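Local coordinates for lantibiotic dehydratase (Microbispora corallina, PDB 5EHK), which probably dehydrates serine and threonine residues of the precursor peptide of the lantibiotic NAI-107 in a tRNA-dependent reaction, at residues A888-W893 with G897-H902; P840-A845 with P884-R889. One frame throughout, in Å; residues are numbered along the deposited sequence.

Interaction 1 (A888-W893 with G897-H902); sequences ARLVEW and GLLAGH
A Schellman motif closes helix 875-895, and its defining bond joins Trp893 to Leu898: Leu898 N donates to Trp893 O over 2.8 Å, nearly straight at 164°. Gly897, with positive phi, makes the turn that swings Leu898 back against the last helical turn. As is usual for this motif, an apolar pair accompanies the bond, here Leu898 CD1 resting obliquely 4.0 Å from Trp893 CD1. In the following residue, Leu899 CD2 meets Trp893 CB at 3.5 Å, while Leu899 CD1 comes to 4.2 Å from Leu890 CD2, the leucines crossing at about a right angle. One turn back, Leu890 lays CD1 over one face of the His902 imidazole, a CH-pi contact of 3.9 Å to the ring centroid. His902 CG stands between its backbone N and carbonyl carbon (chi1 62°), turning the ring to the helix. In the ring plane, a water 2.7 Å from His902 ND1 donates to Leu890 O, tying the start of strand 902-905 to the helix. His902 NE2 is hydrogen-bonded to Ala815 N of the second subunit. Leu890, Leu899 and His902 pack on Leu824 of strand 819-824, while Trp893 meets Phe834 of helix 828-837 nearly perpendicularly and leans on helix 839-848.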
loop_
_atom_site.group_PDB
_atom_site.type_symbol
_atom_site.label_atom_id
_atom_site.label_comp_id
_atom_site.label_asym_id
_atom_site.label_seq_id
_atom_site.Cartn_x
_atom_site.Cartn_y
_atom_site.Cartn_z
ATOM N N ALA A 888 10.332 -9.254 36.315
ATOM C CA ALA A 888 11.730 -8.966 36.571
ATOM C C ALA A 888 12.619 -9.736 35.580
ATOM O O ALA A 888 13.599 -9.195 35.070
ATOM C CB ALA A 888 12.100 -9.290 38.017
ATOM N N ARG A 889 12.294 -11.003 35.322
ATOM C CA ARG A 889 13.044 -11.761 34.334
ATOM C C ARG A 889 12.887 -11.146 32.931
ATOM O O ARG A 889 13.858 -11.062 32.175
ATOM C CB ARG A 889 12.661 -13.251 34.357
ATOM C CG ARG A 889 12.692 -13.919 35.751
ATOM C CD ARG A 889 14.025 -13.758 36.503
ATOM N NE ARG A 889 15.055 -14.714 36.085
ATOM C CZ ARG A 889 15.189 -15.954 36.567
ATOM N NH1 ARG A 889 14.353 -16.430 37.484
ATOM N NH2 ARG A 889 16.163 -16.732 36.117
ATOM N N LEU A 890 11.666 -10.712 32.600
ATOM C CA LEU A 890 11.382 -10.116 31.298
ATOM C C LEU A 890 12.157 -8.830 31.092
ATOM O O LEU A 890 12.603 -8.546 29.983
ATOM C CB LEU A 890 9.883 -9.913 31.051
ATOM C CG LEU A 890 9.103 -11.208 30.860
ATOM C CD1 LEU A 890 7.634 -10.917 30.562
ATOM C CD2 LEU A 890 9.714 -12.103 29.763
ATOM N N VAL A 891 12.357 -8.072 32.164
ATOM C CA VAL A 891 13.159 -6.868 32.051
ATOM C C VAL A 891 14.651 -7.230 31.909
ATOM O O VAL A 891 15.313 -6.679 31.057
ATOM C CB VAL A 891 12.954 -5.934 33.251
ATOM C CG1 VAL A 891 14.090 -4.907 33.338
ATOM C CG2 VAL A 891 11.583 -5.277 33.191
ATOM N N GLU A 892 15.169 -8.184 32.683
ATOM C CA GLU A 892 16.540 -8.652 32.475
ATOM C C GLU A 892 16.734 -9.053 31.017
ATOM O O GLU A 892 17.690 -8.612 30.365
ATOM C CB GLU A 892 16.913 -9.871 33.345
ATOM C CG GLU A 892 16.808 -9.786 34.910
ATOM C CD GLU A 892 16.867 -11.189 35.567
ATOM O OE1 GLU A 892 17.285 -12.162 34.900
ATOM O OE2 GLU A 892 16.381 -11.361 36.707
ATOM N N TRP A 893 15.829 -9.890 30.507
ATOM C CA TRP A 893 15.985 -10.419 29.154
ATOM C C TRP A 893 15.987 -9.315 28.090
ATOM O O TRP A 893 16.687 -9.424 27.086
ATOM C CB TRP A 893 14.929 -11.483 28.855
ATOM C CG TRP A 893 15.150 -12.727 29.649
ATOM C CD1 TRP A 893 16.306 -13.099 30.255
ATOM C CD2 TRP A 893 14.187 -13.734 29.976
ATOM N NE1 TRP A 893 16.141 -14.276 30.929
ATOM C CE2 TRP A 893 14.851 -14.697 30.777
ATOM C CE3 TRP A 893 12.835 -13.920 29.677
ATOM C CZ2 TRP A 893 14.210 -15.831 31.284
ATOM C CZ3 TRP A 893 12.199 -15.051 30.167
ATOM C CH2 TRP A 893 12.889 -15.991 30.967
ATOM N N GLY A 897 19.003 -7.938 25.429
ATOM C CA GLY A 897 18.611 -7.960 24.032
ATOM C C GLY A 897 17.922 -9.216 23.493
ATOM O O GLY A 897 18.099 -9.565 22.320
ATOM N N LEU A 898 17.139 -9.901 24.332
ATOM C CA LEU A 898 16.487 -11.150 23.916
ATOM C C LEU A 898 15.053 -10.914 23.415
ATOM O O LEU A 898 14.516 -11.686 22.618
ATOM C CB LEU A 898 16.532 -12.183 25.042
ATOM C CG LEU A 898 17.866 -12.890 25.274
ATOM C CD1 LEU A 898 17.896 -13.499 26.650
ATOM C CD2 LEU A 898 18.136 -13.971 24.234
ATOM N N LEU A 899 14.450 -9.819 23.854
ATOM C CA LEU A 899 13.114 -9.462 23.380
ATOM C C LEU A 899 12.995 -7.952 23.511
ATOM O O LEU A 899 13.688 -7.338 24.336
ATOM C CB LEU A 899 12.017 -10.165 24.200
ATOM C CG LEU A 899 11.709 -9.573 25.585
ATOM C CD1 LEU A 899 10.427 -10.125 26.154
ATOM C CD2 LEU A 899 12.859 -9.842 26.520
ATOM N N ALA A 900 12.157 -7.347 22.678
ATOM C CA ALA A 900 12.075 -5.884 22.622
ATOM C C ALA A 900 11.115 -5.379 23.678
ATOM O O ALA A 900 11.158 -4.210 24.062
ATOM C CB ALA A 900 11.659 -5.391 21.235
ATOM N N GLY A 901 10.208 -6.244 24.110
ATOM C CA GLY A 901 9.217 -5.808 25.066
ATOM C C GLY A 901 8.132 -6.825 25.308
ATOM O O GLY A 901 8.043 -7.850 24.606
ATOM N N HIS A 902 7.290 -6.544 26.295
ATOM C CA HIS A 902 6.196 -7.431 26.567
ATOM C C HIS A 902 4.962 -6.647 26.906
ATOM O O HIS A 902 5.066 -5.550 27.456
ATOM C CB HIS A 902 6.541 -8.358 27.716
ATOM C CG HIS A 902 6.802 -7.665 29.013
ATOM N ND1 HIS A 902 8.001 -7.054 29.304
ATOM C CD2 HIS A 902 6.032 -7.527 30.120
ATOM C CE1 HIS A 902 7.959 -6.558 30.530
ATOM N NE2 HIS A 902 6.776 -6.833 31.048
HETATM O O HOH W 1 10.491 -6.964 28.229
#

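Interaction 2 (P840-A845 with P884-R889); sequences PVLVRA and PEIGAR
Glu885 OE1 is hydrogen-bonded to His849 NE2 and lies close to Glu848 OE2, while the other carboxylate oxygen, Glu885 OE2, rests 3.8 Å from the Ala845 methyl CB. The extended glutamate chain, with CG anti to the backbone N (chi1 174°), carries the carboxylate across to helix 839-848. That helix runs nearly antiparallel to helix 875-895, their local axes 10.2 Å apart at 162°. Deeper in the interface, Leu842 CD2 and Ile886 CG1 touch at 3.8 Å, the side chains crossing at about a right angle; both also lie on Phe871 of strand 864-872, beneath the helix pair. On the more exposed flank, Val841 CG1 sits over one face of the Arg889 guanidinium, displaced toward its rim and 3.8 Å from Arg889 NH2. Bends at chi2 and chi3 bring that flat group over the valine. Arg889 NE has a long, weak ion pair with Glu892 OE1. Across these two segments the helices are therefore joined by van der Waals contact, with the carboxylate of Glu885 and the guanidinium of Arg889 laid against Ala845 and Val841 at the borders of an apolar centre. Nearby Glu848 could raise the proton affinity of Glu885, an effect that a protonated His849 would offset.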
loop_
_atom_site.group_PDB
_atom_site.type_symbol
_atom_site.label_atom_id
_atom_site.label_comp_id
_atom_site.label_asym_id
_atom_site.label_seq_id
_atom_site.Cartn_x
_atom_site.Cartn_y
_atom_site.Cartn_z
ATOM N N PRO A 840 11.460 -22.011 29.224
ATOM C CA PRO A 840 11.558 -22.943 30.352
ATOM C C PRO A 840 11.629 -22.229 31.684
ATOM O O PRO A 840 10.992 -22.693 32.637
ATOM C CB PRO A 840 12.867 -23.665 30.084
ATOM C CG PRO A 840 12.932 -23.713 28.614
ATOM C CD PRO A 840 12.393 -22.398 28.145
ATOM N N VAL A 841 12.354 -21.115 31.754
ATOM C CA VAL A 841 12.403 -20.371 33.007
ATOM C C VAL A 841 11.014 -19.861 33.399
ATOM O O VAL A 841 10.634 -19.889 34.549
ATOM C CB VAL A 841 13.418 -19.236 32.950
ATOM C CG1 VAL A 841 13.335 -18.386 34.193
ATOM C CG2 VAL A 841 14.801 -19.804 32.794
ATOM N N LEU A 842 10.245 -19.419 32.427
ATOM C CA LEU A 842 8.908 -18.910 32.694
ATOM C C LEU A 842 7.983 -20.022 33.172
ATOM O O LEU A 842 7.118 -19.802 34.021
ATOM C CB LEU A 842 8.342 -18.261 31.423
ATOM C CG LEU A 842 9.021 -16.957 30.998
ATOM C CD1 LEU A 842 8.435 -16.450 29.702
ATOM C CD2 LEU A 842 8.833 -15.929 32.081
ATOM N N VAL A 843 8.169 -21.222 32.628
ATOM C CA VAL A 843 7.280 -22.322 32.943
ATOM C C VAL A 843 7.554 -22.818 34.363
ATOM O O VAL A 843 6.622 -23.155 35.118
ATOM C CB VAL A 843 7.401 -23.458 31.917
ATOM C CG1 VAL A 843 6.738 -24.747 32.438
ATOM C CG2 VAL A 843 6.813 -23.014 30.548
ATOM N N ARG A 844 8.829 -22.830 34.738
ATOM C CA ARG A 844 9.202 -23.195 36.093
ATOM C C ARG A 844 8.646 -22.213 37.108
ATOM O O ARG A 844 8.243 -22.605 38.205
ATOM C CB ARG A 844 10.718 -23.308 36.251
ATOM C CG ARG A 844 11.313 -24.553 35.639
ATOM C CD ARG A 844 12.769 -24.767 36.050
ATOM N NE ARG A 844 13.748 -23.977 35.295
ATOM C CZ ARG A 844 14.286 -24.359 34.132
ATOM N NH1 ARG A 844 13.927 -25.508 33.565
ATOM N NH2 ARG A 844 15.180 -23.587 33.531
ATOM N N ALA A 845 8.634 -20.936 36.760
ATOM C CA ALA A 845 8.100 -19.948 37.676
ATOM C C ALA A 845 6.603 -20.128 37.833
ATOM O O ALA A 845 6.084 -20.107 38.943
ATOM C CB ALA A 845 8.428 -18.542 37.216
ATOM N N PRO A 884 5.091 -10.614 39.080
ATOM C CA PRO A 884 6.305 -9.828 39.299
ATOM C C PRO A 884 7.585 -10.646 39.184
ATOM O O PRO A 884 8.629 -10.071 38.865
ATOM C CB PRO A 884 6.126 -9.311 40.728
ATOM C CG PRO A 884 4.660 -9.384 40.972
ATOM C CD PRO A 884 4.226 -10.611 40.272
ATOM N N GLU A 885 7.527 -11.952 39.409
ATOM C CA GLU A 885 8.729 -12.751 39.202
ATOM C C GLU A 885 9.047 -12.771 37.709
ATOM O O GLU A 885 10.178 -12.516 37.300
ATOM C CB GLU A 885 8.572 -14.166 39.766
ATOM C CG GLU A 885 9.755 -15.068 39.444
ATOM C CD GLU A 885 9.753 -16.399 40.196
ATOM O OE1 GLU A 885 8.810 -16.651 40.992
ATOM O OE2 GLU A 885 10.694 -17.204 39.955
ATOM N N ILE A 886 8.018 -13.075 36.924
ATOM C CA ILE A 886 8.041 -13.042 35.479
ATOM C C ILE A 886 8.539 -11.699 34.922
ATOM O O ILE A 886 9.406 -11.662 34.028
ATOM C CB ILE A 886 6.623 -13.310 34.940
ATOM C CG1 ILE A 886 6.414 -14.805 34.742
ATOM C CG2 ILE A 886 6.422 -12.696 33.585
ATOM C CD1 ILE A 886 5.103 -15.138 34.006
ATOM N N GLY A 887 7.997 -10.603 35.438
ATOM C CA GLY A 887 8.351 -9.296 34.929
ATOM C C GLY A 887 9.810 -8.943 35.142
ATOM O O GLY A 887 10.457 -8.358 34.278
ATOM N N ALA A 888 10.332 -9.254 36.315
ATOM C CA ALA A 888 11.730 -8.966 36.571
ATOM C C ALA A 888 12.619 -9.736 35.580
ATOM O O ALA A 888 13.599 -9.195 35.070
ATOM C CB ALA A 888 12.100 -9.290 38.017
ATOM N N ARG A 889 12.294 -11.003 35.322
ATOM C CA ARG A 889 13.044 -11.761 34.334
ATOM C C ARG A 889 12.887 -11.146 32.931
ATOM O O ARG A 889 13.858 -11.062 32.175
ATOM C CB ARG A 889 12.661 -13.251 34.357
ATOM C CG ARG A 889 12.692 -13.919 35.751
ATOM C CD ARG A 889 14.025 -13.758 36.503
ATOM N NE ARG A 889 15.055 -14.714 36.085
ATOM C CZ ARG A 889 15.189 -15.954 36.567
ATOM N NH1 ARG A 889 14.353 -16.430 37.484
ATOM N NH2 ARG A 889 16.163 -16.732 36.117
#

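Both contacts use helix 875-895, and their centres are 11 Å apart. Interaction 2 takes the middle of the helix, interaction 1 its last turns and the loop into strand 902-905; Ala888 and Arg889 belong to both. Trp893 bridges them: its CZ3 lies 3.8 Å from Leu842 CG and its CH2 3.8 Å from Val841 CB. Along the chain, strand 819-824, helices 828-837 and 839-848, strands 853-861 and 864-872, helix 875-895 and strand 902-905 follow the order of a ferredoxin-like fold. Interaction 2 thus pairs helices on its antiparallel sheet, and interaction 1 leads to the last strand, beside the second subunit.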